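Local coordinates for N-Acetyltransferase, PseH (Campylobacter jejuni subsp. jejuni PT14, PDB 4XPL), which probably acetylates the 4-amino group of UDP-4-amino-4,6-dideoxy-beta-L-AltNAc with acetyl coenzyme A, the third step in making pseudaminic acid for flagellin, at residues A[65-70]-A[99-104]; A[87-92]-A[104-109]; A[22-27]-A[72-77]; A[108-113]-A[117-122]. The protein carries 8 engineered substitutions. All blocks are in the same frame, centred on the assembly; numbering follows the deposited sequence.

Overall arrangement
From the N terminus, interaction 3 opens first: 22-27, at the end of helix 18-25, waits until 72-77 returns in the central sheet. Before that loop closes, 65-70 has opened interaction 1, so the two cross. Interaction 1 closes at 99-104, by which point 87-92 has begun interaction 2; these cross as well, and 2 closes one turn further down the same helix, at 104-109. Interaction 4, a short local return from 108-113 to 117-122, begins on the stretch where interaction 2 ends. None is nested in another. Helix 99-114 serves interactions 1, 2 and 4, meeting strands 61-67, 84-91 and 118-124 in succession, whereas interaction 3 packs the N-terminal helix region, chiefly Trp-27, on strand 70-78.

Interaction 1 (A[65-70]-A[99-104]); sequences VFQDEQ and GQILMN. With ACO (acetyl coenzyme *a), chain B.
Val-65 and Leu-102 set strand 61-67 against helix 99-114, and in this pair one methyl does the touching. CD2 of Leu-102 is seated against the whole isopropyl group of Val-65, 4.0 Å from CB of Val-65 and at nearly the same distance from both of its methyls. The CB of Leu-102 is not aimed at the strand. Its CG stands beside the backbone N (chi1 -54°) and the branch then continues outward, carrying CD2 over to the valine, and the two side chains cross obliquely.

Further out, Gln-67 and Ile-101 meet at about a right angle. The glutamine is extended, with CG opposite the backbone N (chi1 174°), and its amide ends beside the tip of Ile-101, NE2 of Gln-67 lying 3.3 Å from CD1 of Ile-101, a van der Waals contact between a polar group and a methyl. Ile-72 of the next strand touches Val-65, Gln-67 and Ile-101 alike, filling in between the two pairs. Directly after Gln-67 the chain reverses in a type I' turn, closed by Gln-67 N to Gln-70 O at 2.8 Å and by Gln-70 N to Gln-67 O at 2.9 Å; the contact thus sits just before the tight turn of the hairpin 61-67/70-78.

On the helix, Gln-100 NE2 reaches Asn-104 OD1 at 2.9 Å, coming from above the carbonyl plane, and also meets Asn-137. At the helix start, Gly-99 N makes a weak hydrogen bond of 3.1 Å to O4A of acetyl coenzyme A. A helix N terminus facing the cofactor pyrophosphate, held against the sheet by apolar side chains, is a hallmark of the GNAT fold.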
# COMPACT_ATOMS: atom_id res chain seq x y z
N VAL A 65 7.96 2.75 3.03
CA VAL A 65 8.50 3.78 2.14
C VAL A 65 9.31 4.80 2.92
O VAL A 65 8.83 5.38 3.89
CB VAL A 65 7.38 4.48 1.37
CG1 VAL A 65 7.99 5.57 0.39
CG2 VAL A 65 6.52 3.42 0.62
N PHE A 66 10.53 5.05 2.45
CA PHE A 66 11.42 6.00 3.03
C PHE A 66 11.65 7.19 2.08
O PHE A 66 11.76 7.04 0.85
CB PHE A 66 12.78 5.36 3.32
CG PHE A 66 12.76 4.35 4.46
CD1 PHE A 66 12.24 3.09 4.26
CD2 PHE A 66 13.35 4.64 5.68
CE1 PHE A 66 12.26 2.15 5.29
CE2 PHE A 66 13.35 3.71 6.70
CZ PHE A 66 12.79 2.46 6.49
N GLN A 67 11.78 8.37 2.69
CA GLN A 67 12.19 9.57 1.99
C GLN A 67 13.40 10.06 2.77
O GLN A 67 13.29 10.40 3.95
CB GLN A 67 11.05 10.59 1.99
CG GLN A 67 11.40 11.98 1.40
CD GLN A 67 10.28 13.00 1.58
OE1 GLN A 67 9.98 13.42 2.72
NE2 GLN A 67 9.68 13.42 0.47
N ASP A 68 14.57 9.97 2.14
CA ASP A 68 15.84 10.40 2.73
C ASP A 68 16.04 9.78 4.10
O ASP A 68 16.42 10.49 5.04
CB ASP A 68 15.88 11.93 2.83
N GLU A 69 15.81 8.47 4.22
CA GLU A 69 16.05 7.74 5.49
C GLU A 69 14.98 7.97 6.60
O GLU A 69 15.06 7.39 7.67
CB GLU A 69 17.45 7.97 6.03
CG GLU A 69 18.63 7.97 4.98
CD GLU A 69 18.94 6.62 4.33
OE1 GLU A 69 18.06 6.01 3.68
OE2 GLU A 69 20.12 6.17 4.45
N GLN A 70 13.95 8.75 6.28
CA GLN A 70 12.77 8.88 7.14
C GLN A 70 11.61 8.04 6.61
O GLN A 70 11.31 8.11 5.43
CB GLN A 70 12.31 10.34 7.18
CG GLN A 70 13.19 11.25 8.01
CD GLN A 70 13.21 10.84 9.46
OE1 GLN A 70 12.18 10.48 10.02
NE2 GLN A 70 14.39 10.87 10.07
N GLY A 99 0.64 11.48 0.59
CA GLY A 99 -0.16 10.60 -0.28
C GLY A 99 0.27 10.58 -1.73
O GLY A 99 0.36 9.50 -2.32
N GLN A 100 0.57 11.74 -2.30
CA GLN A 100 1.02 11.82 -3.69
C GLN A 100 2.34 11.09 -3.92
O GLN A 100 2.51 10.41 -4.92
CB GLN A 100 1.11 13.26 -4.18
CG GLN A 100 1.42 13.36 -5.69
CD GLN A 100 0.42 12.64 -6.57
OE1 GLN A 100 -0.79 12.84 -6.40
NE2 GLN A 100 0.90 11.82 -7.51
N ILE A 101 3.26 11.19 -2.96
CA ILE A 101 4.52 10.47 -3.04
C ILE A 101 4.28 8.97 -3.03
O ILE A 101 4.82 8.23 -3.86
CB ILE A 101 5.42 10.80 -1.84
CG1 ILE A 101 5.78 12.29 -1.91
CG2 ILE A 101 6.65 9.89 -1.87
CD1 ILE A 101 6.71 12.81 -0.79
N LEU A 102 3.44 8.51 -2.11
CA LEU A 102 3.08 7.10 -2.06
C LEU A 102 2.40 6.63 -3.34
O LEU A 102 2.70 5.53 -3.82
CB LEU A 102 2.20 6.79 -0.85
CG LEU A 102 2.69 7.20 0.54
CD1 LEU A 102 1.67 6.83 1.64
CD2 LEU A 102 4.08 6.60 0.81
N MET A 103 1.53 7.47 -3.89
CA MET A 103 0.84 7.17 -5.17
C MET A 103 1.83 7.11 -6.33
O MET A 103 1.75 6.21 -7.18
CB MET A 103 -0.24 8.22 -5.47
CG MET A 103 -1.49 8.15 -4.63
SD MET A 103 -2.31 6.53 -4.69
CE MET A 103 -2.69 6.44 -6.45
N ASN A 104 2.78 8.03 -6.39
CA ASN A 104 3.84 7.94 -7.40
C ASN A 104 4.56 6.61 -7.32
O ASN A 104 4.83 6.00 -8.35
CB ASN A 104 4.90 9.06 -7.26
CG ASN A 104 4.38 10.44 -7.66
OD1 ASN A 104 3.40 10.58 -8.43
ND2 ASN A 104 5.03 11.48 -7.10
N1A ACO B . -12.95 16.17 -0.28
C2A ACO B . -12.06 16.26 -1.29
N3A ACO B . -10.73 16.34 -1.08
C4A ACO B . -10.20 16.34 0.17
C5A ACO B . -11.10 16.23 1.33
C6A ACO B . -12.56 16.15 1.02
N6A ACO B . -13.49 16.06 2.01
N7A ACO B . -10.32 16.25 2.43
C8A ACO B . -9.02 16.36 2.02
N9A ACO B . -8.95 16.40 0.67
C1B ACO B . -7.74 16.51 -0.20
C2B ACO B . -6.63 17.39 0.37
O2B ACO B . -6.91 18.78 0.19
C3B ACO B . -5.45 16.91 -0.45
O3B ACO B . -5.46 17.62 -1.69
P3B ACO B . -4.20 17.70 -2.70
O7A ACO B . -3.91 16.27 -3.13
O8A ACO B . -4.76 18.53 -3.84
O9A ACO B . -3.10 18.38 -1.92
C4B ACO B . -5.71 15.42 -0.65
O4B ACO B . -7.11 15.23 -0.44
C5B ACO B . -4.88 14.56 0.31
O5B ACO B . -5.01 15.03 1.67
P1A ACO B . -3.79 15.07 2.73
O1A ACO B . -4.30 15.56 4.06
O2A ACO B . -2.58 15.72 2.09
O3A ACO B . -3.53 13.53 3.08
P2A ACO B . -2.25 12.70 2.59
O4A ACO B . -1.97 13.01 1.15
O5A ACO B . -1.16 12.97 3.61
O6A ACO B . -2.71 11.18 2.85
CBP ACO B . -3.85 9.13 2.64
CCP ACO B . -3.79 10.56 2.15
CDP ACO B . -2.49 8.45 2.31
CEP ACO B . -5.01 8.41 1.93
CAP ACO B . -4.09 9.19 4.16
OAP ACO B . -5.31 9.92 4.45
C9P ACO B . -4.18 7.83 4.78
O9P ACO B . -3.17 7.16 5.00
N8P ACO B . -5.41 7.43 5.12
C7P ACO B . -5.64 6.17 5.83
C6P ACO B . -5.35 4.96 4.93
C5P ACO B . -6.23 4.95 3.70
O5P ACO B . -7.41 5.33 3.75
N4P ACO B . -5.69 4.47 2.57
C3P ACO B . -6.55 4.19 1.41
C2P ACO B . -7.22 2.81 1.54
S1P ACO B . -5.92 1.59 1.43
C ACO B . -5.61 1.07 2.98
O ACO B . -6.21 1.58 3.94
CH3 ACO B . -4.56 0.01 3.16

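Interaction 2 (A[87-92]-A[104-109]); sequences FGLYAK and NEIIKY. With ACO (acetyl coenzyme *a), chain B.
Ile-106 faces Phe-87 and Leu-89 from the middle of the helix, and its side chain divides between them at CB. One branch, CG2, lies opposite the backbone N and rests over a face of the Phe-87 ring, 3.8 Å from CG of Phe-87. It stands displaced toward the rim, 25° off the ring normal, in a CH-pi contact. The other branch leaves along CG1 (chi1 -77°) and ends in CD1, which touches CB of Leu-89 at 3.8 Å, Gly-88 O at 3.9 Å and CD2 of the same phenyl ring. Tyr-134, edge-to-face, and Phe-139 also pack on this ring.

Leu-89 works in two directions. Its CB serves the helix, while its CD1 touches CDP of acetyl coenzyme A at 3.8 Å. The strand backbone grips the pantetheine arm twice: ACO N4P donates to Leu-89 O at 2.8 Å, and Ala-91 N donates to ACO O9P, also at 2.8 Å and nearly straight. Between these bonds and the acetyl end, Gly-88 CA comes within 3.6 Å of S1P of the cofactor.

Strand and helix run nearly antiparallel, at 152°, as the first two members of a beta-alpha-beta unit. A helix-backed strand whose backbone pairs with the pantetheine arm much as with a further strand is characteristic of the acetyl coenzyme A site of GNAT enzymes.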
# COMPACT_ATOMS: atom_id res chain seq x y z
N PHE A 87 -4.16 -2.37 -4.83
CA PHE A 87 -3.20 -1.67 -4.01
C PHE A 87 -3.86 -0.97 -2.86
O PHE A 87 -5.08 -0.70 -2.85
CB PHE A 87 -2.39 -0.65 -4.83
CG PHE A 87 -3.16 0.57 -5.20
CD1 PHE A 87 -3.87 0.63 -6.37
CD2 PHE A 87 -3.19 1.66 -4.35
CE1 PHE A 87 -4.59 1.73 -6.71
CE2 PHE A 87 -3.92 2.79 -4.67
CZ PHE A 87 -4.61 2.83 -5.85
N GLY A 88 -3.01 -0.63 -1.90
CA GLY A 88 -3.38 0.13 -0.73
C GLY A 88 -2.20 1.01 -0.31
O GLY A 88 -1.06 0.81 -0.75
N LEU A 89 -2.51 2.01 0.51
CA LEU A 89 -1.47 2.94 1.01
C LEU A 89 -1.90 3.48 2.36
O LEU A 89 -3.11 3.49 2.69
CB LEU A 89 -1.24 4.08 0.02
CG LEU A 89 -2.26 5.20 -0.13
CD1 LEU A 89 -1.72 6.45 -0.83
CD2 LEU A 89 -3.48 4.66 -0.85
N TYR A 90 -0.92 3.86 3.15
CA TYR A 90 -1.16 4.36 4.48
C TYR A 90 -0.05 5.34 4.83
O TYR A 90 1.13 4.96 4.88
CB TYR A 90 -1.24 3.17 5.46
CG TYR A 90 -1.91 3.50 6.76
CD1 TYR A 90 -1.22 4.15 7.77
CD2 TYR A 90 -3.24 3.16 7.00
CE1 TYR A 90 -1.83 4.47 8.97
CE2 TYR A 90 -3.86 3.47 8.22
CZ TYR A 90 -3.13 4.14 9.20
OH TYR A 90 -3.69 4.46 10.41
N ALA A 91 -0.40 6.61 5.07
CA ALA A 91 0.61 7.60 5.47
C ALA A 91 0.99 7.38 6.94
O ALA A 91 0.16 6.99 7.76
CB ALA A 91 0.12 9.05 5.25
N LYS A 92 2.25 7.61 7.26
CA LYS A 92 2.67 7.67 8.65
C LYS A 92 1.73 8.70 9.29
O LYS A 92 1.49 9.75 8.70
CB LYS A 92 4.16 8.06 8.76
CG LYS A 92 4.76 8.06 10.17
CD LYS A 92 6.28 8.20 10.12
CE LYS A 92 6.94 7.93 11.47
NZ LYS A 92 6.49 8.90 12.50
N ASN A 104 2.78 8.03 -6.39
CA ASN A 104 3.84 7.94 -7.40
C ASN A 104 4.56 6.61 -7.32
O ASN A 104 4.83 6.00 -8.35
CB ASN A 104 4.90 9.06 -7.26
CG ASN A 104 4.38 10.44 -7.66
OD1 ASN A 104 3.40 10.58 -8.43
ND2 ASN A 104 5.03 11.48 -7.10
N GLU A 105 4.95 6.21 -6.11
CA GLU A 105 5.64 4.94 -5.92
C GLU A 105 4.80 3.72 -6.29
O GLU A 105 5.32 2.77 -6.87
CB GLU A 105 6.12 4.80 -4.48
CG GLU A 105 7.17 5.81 -4.08
CD GLU A 105 8.40 5.79 -4.98
OE1 GLU A 105 8.97 4.70 -5.20
OE2 GLU A 105 8.79 6.87 -5.47
N ILE A 106 3.53 3.75 -5.93
CA ILE A 106 2.61 2.67 -6.26
C ILE A 106 2.53 2.48 -7.77
O ILE A 106 2.64 1.36 -8.27
CB ILE A 106 1.18 2.91 -5.69
CG1 ILE A 106 1.16 2.61 -4.17
CG2 ILE A 106 0.11 2.02 -6.42
CD1 ILE A 106 0.15 3.39 -3.40
N ILE A 107 2.30 3.56 -8.50
CA ILE A 107 2.11 3.50 -9.94
C ILE A 107 3.40 3.09 -10.65
O ILE A 107 3.39 2.18 -11.52
CB ILE A 107 1.51 4.84 -10.50
CG1 ILE A 107 0.13 5.09 -9.87
CG2 ILE A 107 1.45 4.82 -11.99
CD1 ILE A 107 -0.45 6.45 -10.10
N LYS A 108 4.52 3.72 -10.26
CA LYS A 108 5.80 3.34 -10.81
C LYS A 108 6.10 1.85 -10.59
O LYS A 108 6.44 1.13 -11.53
CB LYS A 108 6.92 4.22 -10.21
CG LYS A 108 8.29 3.96 -10.81
CD LYS A 108 9.33 4.99 -10.30
CE LYS A 108 10.72 4.72 -10.91
NZ LYS A 108 11.68 5.85 -10.64
N TYR A 109 5.97 1.39 -9.35
CA TYR A 109 6.28 -0.00 -9.04
C TYR A 109 5.36 -0.96 -9.79
O TYR A 109 5.80 -1.95 -10.36
CB TYR A 109 6.19 -0.28 -7.52
CG TYR A 109 6.79 -1.62 -7.18
CD1 TYR A 109 8.14 -1.73 -6.92
CD2 TYR A 109 6.00 -2.76 -7.07
CE1 TYR A 109 8.71 -2.97 -6.62
CE2 TYR A 109 6.57 -4.00 -6.78
CZ TYR A 109 7.91 -4.09 -6.54
OH TYR A 109 8.49 -5.31 -6.21
N1A ACO B . -12.95 16.17 -0.28
C2A ACO B . -12.06 16.26 -1.29
N3A ACO B . -10.73 16.34 -1.08
C4A ACO B . -10.20 16.34 0.17
C5A ACO B . -11.10 16.23 1.33
C6A ACO B . -12.56 16.15 1.02
N6A ACO B . -13.49 16.06 2.01
N7A ACO B . -10.32 16.25 2.43
C8A ACO B . -9.02 16.36 2.02
N9A ACO B . -8.95 16.40 0.67
C1B ACO B . -7.74 16.51 -0.20
C2B ACO B . -6.63 17.39 0.37
O2B ACO B . -6.91 18.78 0.19
C3B ACO B . -5.45 16.91 -0.45
O3B ACO B . -5.46 17.62 -1.69
P3B ACO B . -4.20 17.70 -2.70
O7A ACO B . -3.91 16.27 -3.13
O8A ACO B . -4.76 18.53 -3.84
O9A ACO B . -3.10 18.38 -1.92
C4B ACO B . -5.71 15.42 -0.65
O4B ACO B . -7.11 15.23 -0.44
C5B ACO B . -4.88 14.56 0.31
O5B ACO B . -5.01 15.03 1.67
P1A ACO B . -3.79 15.07 2.73
O1A ACO B . -4.30 15.56 4.06
O2A ACO B . -2.58 15.72 2.09
O3A ACO B . -3.53 13.53 3.08
P2A ACO B . -2.25 12.70 2.59
O4A ACO B . -1.97 13.01 1.15
O5A ACO B . -1.16 12.97 3.61
O6A ACO B . -2.71 11.18 2.85
CBP ACO B . -3.85 9.13 2.64
CCP ACO B . -3.79 10.56 2.15
CDP ACO B . -2.49 8.45 2.31
CEP ACO B . -5.01 8.41 1.93
CAP ACO B . -4.09 9.19 4.16
OAP ACO B . -5.31 9.92 4.45
C9P ACO B . -4.18 7.83 4.78
O9P ACO B . -3.17 7.16 5.00
N8P ACO B . -5.41 7.43 5.12
C7P ACO B . -5.64 6.17 5.83
C6P ACO B . -5.35 4.96 4.93
C5P ACO B . -6.23 4.95 3.70
O5P ACO B . -7.41 5.33 3.75
N4P ACO B . -5.69 4.47 2.57
C3P ACO B . -6.55 4.19 1.41
C2P ACO B . -7.22 2.81 1.54
S1P ACO B . -5.92 1.59 1.43
C ACO B . -5.61 1.07 2.98
O ACO B . -6.21 1.58 3.94
CH3 ACO B . -4.56 0.01 3.16

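Interaction 3 (A[22-27]-A[72-77]); sequences ELIFKW and IGVIDF
The indole of Trp-27 meets strand 70-78 with the far corner of its six-membered ring. CZ3 of Trp-27 lies 3.7 Å from CG2 of Val-74 and its CH2 lies 3.8 Å from CA of Gly-73; both partners come in obliquely to the ring. One face of the indole carries the chain's own preceding turn, with Ile-24 CA 3.9 Å above the plane and toward the rim, so the ring is held between its helix and the strand. Pro-93, Ile-71 and Tyr-90 also touch Trp-27.

In the GNAT fold this is the packing of the N-terminal helix region on the central sheet. Helix 99-114 takes the other side of the sheet, where it receives Ile-72 and Ile-75, the residues that flank Gly-73 and Val-74. The cofactor site is not far off: the side chain of Val-74 lies about 7 Å from the acetyl coenzyme A at the nearest atoms.

Trp-27 N is bonded to Ile-24 O at 3.2 Å, and the side chain turns back with CG beside the backbone N (chi1 -69°), laying the indole along Ile-24. On the outer side of the same turn, Lys-26 NZ forms a salt bridge of 2.9 Å with Glu-22 OE1, approaching from above the carboxylate plane, while OE2 of that glutamate is bonded to Thr-39.

The valine methyl that meets the tryptophan has a second, looser apolar neighbour from the helix: Ile-24 CD1 stands 4.4 Å from Val-74 CG2.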
# COMPACT_ATOMS: atom_id res chain seq x y z
N GLU A 22 7.49 -3.18 15.33
CA GLU A 22 6.94 -2.50 16.51
C GLU A 22 6.25 -1.19 16.11
O GLU A 22 5.07 -0.99 16.39
CB GLU A 22 8.10 -2.23 17.49
CG GLU A 22 7.74 -1.47 18.75
CD GLU A 22 7.05 -2.32 19.81
OE1 GLU A 22 6.80 -1.77 20.89
OE2 GLU A 22 6.77 -3.53 19.58
N LEU A 23 7.01 -0.32 15.44
CA LEU A 23 6.55 1.01 15.04
C LEU A 23 5.28 0.99 14.18
O LEU A 23 4.28 1.60 14.54
CB LEU A 23 7.66 1.74 14.27
CG LEU A 23 7.45 3.19 13.83
CD1 LEU A 23 7.62 4.16 14.99
CD2 LEU A 23 8.43 3.56 12.70
N ILE A 24 5.33 0.30 13.04
CA ILE A 24 4.29 0.50 12.04
C ILE A 24 2.96 -0.13 12.40
O ILE A 24 1.92 0.41 12.02
CB ILE A 24 4.73 0.11 10.59
CG1 ILE A 24 4.88 -1.39 10.42
CG2 ILE A 24 6.05 0.83 10.22
CD1 ILE A 24 5.49 -1.73 9.06
N PHE A 25 2.97 -1.23 13.15
CA PHE A 25 1.70 -1.90 13.47
C PHE A 25 0.92 -1.14 14.55
O PHE A 25 -0.28 -1.37 14.73
CB PHE A 25 1.92 -3.38 13.82
CG PHE A 25 2.20 -4.25 12.61
CD1 PHE A 25 1.16 -4.82 11.89
CD2 PHE A 25 3.51 -4.47 12.19
CE1 PHE A 25 1.41 -5.61 10.78
CE2 PHE A 25 3.78 -5.24 11.05
CZ PHE A 25 2.73 -5.82 10.35
N LYS A 26 1.59 -0.20 15.21
CA LYS A 26 0.96 0.74 16.14
C LYS A 26 0.26 1.94 15.49
O LYS A 26 -0.46 2.66 16.16
CB LYS A 26 2.00 1.31 17.10
CG LYS A 26 2.49 0.33 18.14
CD LYS A 26 3.63 0.95 18.94
CE LYS A 26 4.00 0.10 20.14
NZ LYS A 26 5.25 0.62 20.77
N TRP A 27 0.49 2.19 14.20
CA TRP A 27 -0.13 3.33 13.55
C TRP A 27 -1.65 3.25 13.68
O TRP A 27 -2.23 2.19 13.45
CB TRP A 27 0.26 3.44 12.07
CG TRP A 27 1.70 3.81 11.82
CD1 TRP A 27 2.61 4.23 12.74
CD2 TRP A 27 2.37 3.82 10.55
NE1 TRP A 27 3.82 4.48 12.12
CE2 TRP A 27 3.69 4.25 10.78
CE3 TRP A 27 1.98 3.51 9.25
CZ2 TRP A 27 4.63 4.36 9.75
CZ3 TRP A 27 2.90 3.65 8.23
CH2 TRP A 27 4.22 4.08 8.49
N ILE A 72 7.90 7.42 5.64
CA ILE A 72 6.75 8.26 5.34
C ILE A 72 5.42 7.53 5.16
O ILE A 72 4.37 8.17 5.20
CB ILE A 72 7.01 9.18 4.13
CG1 ILE A 72 7.34 8.42 2.85
CG2 ILE A 72 8.22 10.17 4.52
CD1 ILE A 72 7.11 9.28 1.56
N GLY A 73 5.46 6.21 5.00
CA GLY A 73 4.21 5.45 4.91
C GLY A 73 4.48 4.03 4.48
O GLY A 73 5.64 3.58 4.41
N VAL A 74 3.38 3.34 4.22
CA VAL A 74 3.40 1.97 3.72
C VAL A 74 2.58 1.91 2.44
O VAL A 74 1.52 2.57 2.32
CB VAL A 74 2.82 1.01 4.79
CG1 VAL A 74 2.37 -0.38 4.19
CG2 VAL A 74 3.80 0.84 5.96
N ILE A 75 3.05 1.10 1.50
CA ILE A 75 2.24 0.77 0.34
C ILE A 75 2.14 -0.73 0.17
O ILE A 75 2.96 -1.46 0.67
CB ILE A 75 2.80 1.44 -0.96
CG1 ILE A 75 4.21 0.97 -1.29
CG2 ILE A 75 2.74 2.97 -0.83
CD1 ILE A 75 4.72 1.45 -2.68
N ASP A 76 1.09 -1.18 -0.52
CA ASP A 76 0.91 -2.57 -0.73
C ASP A 76 0.23 -2.87 -2.04
O ASP A 76 -0.55 -2.05 -2.60
CB ASP A 76 0.16 -3.26 0.44
CG ASP A 76 -1.29 -2.90 0.51
OD1 ASP A 76 -2.10 -3.60 -0.13
OD2 ASP A 76 -1.60 -1.93 1.22
N PHE A 77 0.55 -4.08 -2.50
CA PHE A 77 0.01 -4.64 -3.72
C PHE A 77 -0.48 -6.05 -3.39
O PHE A 77 0.27 -6.83 -2.83
CB PHE A 77 1.10 -4.70 -4.78
CG PHE A 77 1.82 -3.40 -4.99
CD1 PHE A 77 2.94 -3.08 -4.23
CD2 PHE A 77 1.41 -2.52 -5.97
CE1 PHE A 77 3.60 -1.88 -4.43
CE2 PHE A 77 2.08 -1.36 -6.21
CZ PHE A 77 3.17 -1.02 -5.44

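Interaction 4 (A[108-113]-A[117-122]); sequences KYAFES and NTLKAY. Engineered in segment 108-113: Ser-113 (natural residue Asn).
Ala-110 and Leu-119 make the apolar part of the contact. The CB of Ala-110 points at the fork of the leucine, 3.8 Å from CG of Leu-119, 3.9 Å from its CD2 and slightly farther from CD1, so one small methyl sits against a whole branched end. Leu-119 takes an unusual first torsion (chi1 -112°), well away from a staggered position, which suggests some strain. The same side chain also packs on Ile-106, Ile-107 and Phe-87. Within the helix, the CB of Ser-113, an engineered residue, lies 3.6 Å above one face of the Tyr-109 ring, toward the rim.

A looser van der Waals contact joins Phe-111 to the start of the strand. Its CE1 lies 4.0 Å from Asn-117 O, with the carbonyl oblique to the ring. CG of Phe-111 stands beside the backbone N (chi1 -73°), which swings the ring toward the strand although its CB does not point there. Leu-153 and Gln-155 touch Phe-111 as well.

Here the chain completes the beta-alpha-beta unit of the GNAT fold: helix 99-114 ends and strand 118-124 enters the sheet parallel to strand 84-91.

Among the polar bonds, a backbone one between Ala-110 and Val-116 secures the short connection. The side-chain OD1 of Asn-117 accepts from Ser-156 N, tying the strand start to the C-terminal end. Ordinary helix bonds run from Glu-112 N to Lys-108 O at 2.7 Å and, across a wider pi-type turn, from Ser-113 N to Tyr-109 O at 2.9 Å.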
# COMPACT_ATOMS: atom_id res chain seq x y z
N LYS A 108 4.52 3.72 -10.26
CA LYS A 108 5.80 3.34 -10.81
C LYS A 108 6.10 1.85 -10.59
O LYS A 108 6.44 1.13 -11.53
CB LYS A 108 6.92 4.22 -10.21
CG LYS A 108 8.29 3.96 -10.81
CD LYS A 108 9.33 4.99 -10.30
CE LYS A 108 10.72 4.72 -10.91
NZ LYS A 108 11.68 5.85 -10.64
N TYR A 109 5.97 1.39 -9.35
CA TYR A 109 6.28 -0.00 -9.04
C TYR A 109 5.36 -0.96 -9.79
O TYR A 109 5.80 -1.95 -10.36
CB TYR A 109 6.19 -0.28 -7.52
CG TYR A 109 6.79 -1.62 -7.18
CD1 TYR A 109 8.14 -1.73 -6.92
CD2 TYR A 109 6.00 -2.76 -7.07
CE1 TYR A 109 8.71 -2.97 -6.62
CE2 TYR A 109 6.57 -4.00 -6.78
CZ TYR A 109 7.91 -4.09 -6.54
OH TYR A 109 8.49 -5.31 -6.21
N ALA A 110 4.09 -0.68 -9.80
CA ALA A 110 3.14 -1.53 -10.54
C ALA A 110 3.44 -1.60 -12.04
O ALA A 110 3.48 -2.68 -12.64
CB ALA A 110 1.72 -1.04 -10.32
N PHE A 111 3.66 -0.44 -12.65
CA PHE A 111 3.88 -0.39 -14.09
C PHE A 111 5.29 -0.84 -14.50
O PHE A 111 5.43 -1.51 -15.50
CB PHE A 111 3.62 1.01 -14.64
CG PHE A 111 2.16 1.40 -14.71
CD1 PHE A 111 1.14 0.49 -14.49
CD2 PHE A 111 1.81 2.71 -15.02
CE1 PHE A 111 -0.21 0.87 -14.57
CE2 PHE A 111 0.46 3.10 -15.10
CZ PHE A 111 -0.54 2.19 -14.87
N GLU A 112 6.31 -0.48 -13.73
CA GLU A 112 7.69 -0.73 -14.11
C GLU A 112 8.29 -2.03 -13.56
O GLU A 112 9.10 -2.67 -14.24
CB GLU A 112 8.60 0.45 -13.73
CG GLU A 112 8.28 1.74 -14.49
CD GLU A 112 9.30 2.85 -14.24
OE1 GLU A 112 10.42 2.56 -13.76
OE2 GLU A 112 8.96 4.03 -14.54
N SER A 113 7.91 -2.40 -12.34
CA SER A 113 8.47 -3.57 -11.67
C SER A 113 7.55 -4.79 -11.77
O SER A 113 7.96 -5.83 -12.24
CB SER A 113 8.80 -3.23 -10.23
OG SER A 113 9.88 -2.31 -10.21
N ASN A 117 -0.78 -4.15 -16.46
CA ASN A 117 -1.44 -3.11 -17.25
C ASN A 117 -2.52 -2.36 -16.48
O ASN A 117 -2.83 -1.21 -16.84
CB ASN A 117 -2.05 -3.67 -18.52
CG ASN A 117 -2.48 -2.55 -19.48
OD1 ASN A 117 -1.75 -1.55 -19.64
ND2 ASN A 117 -3.68 -2.67 -20.05
N THR A 118 -3.14 -3.02 -15.49
CA THR A 118 -4.24 -2.42 -14.74
C THR A 118 -3.97 -2.41 -13.21
O THR A 118 -3.70 -3.45 -12.61
CB THR A 118 -5.56 -3.17 -15.04
OG1 THR A 118 -5.74 -3.22 -16.46
CG2 THR A 118 -6.77 -2.48 -14.39
N LEU A 119 -4.08 -1.22 -12.63
CA LEU A 119 -4.03 -0.98 -11.19
C LEU A 119 -5.43 -0.73 -10.69
O LEU A 119 -6.13 0.14 -11.20
CB LEU A 119 -3.18 0.26 -10.86
CG LEU A 119 -1.87 0.16 -10.14
CD1 LEU A 119 -1.40 1.60 -9.83
CD2 LEU A 119 -1.88 -0.71 -8.84
N LYS A 120 -5.83 -1.47 -9.66
CA LYS A 120 -7.18 -1.38 -9.12
C LYS A 120 -7.16 -1.13 -7.61
O LYS A 120 -6.23 -1.51 -6.89
CB LYS A 120 -7.96 -2.67 -9.41
CG LYS A 120 -7.95 -3.10 -10.89
CD LYS A 120 -8.65 -4.44 -11.09
CE LYS A 120 -7.82 -5.59 -10.53
NZ LYS A 120 -8.61 -6.80 -10.28
N ALA A 121 -8.21 -0.49 -7.13
CA ALA A 121 -8.41 -0.35 -5.70
C ALA A 121 -9.88 -0.26 -5.41
O ALA A 121 -10.69 -0.02 -6.30
CB ALA A 121 -7.69 0.90 -5.15
N TYR A 122 -10.23 -0.44 -4.14
CA TYR A 122 -11.57 -0.12 -3.66
C TYR A 122 -11.44 0.59 -2.32
O TYR A 122 -10.49 0.34 -1.56
CB TYR A 122 -12.44 -1.36 -3.55
CG TYR A 122 -11.91 -2.43 -2.64
CD1 TYR A 122 -10.90 -3.28 -3.07
CD2 TYR A 122 -12.42 -2.60 -1.35
CE1 TYR A 122 -10.39 -4.27 -2.25
CE2 TYR A 122 -11.92 -3.59 -0.50
CZ TYR A 122 -10.89 -4.42 -0.97
OH TYR A 122 -10.38 -5.42 -0.16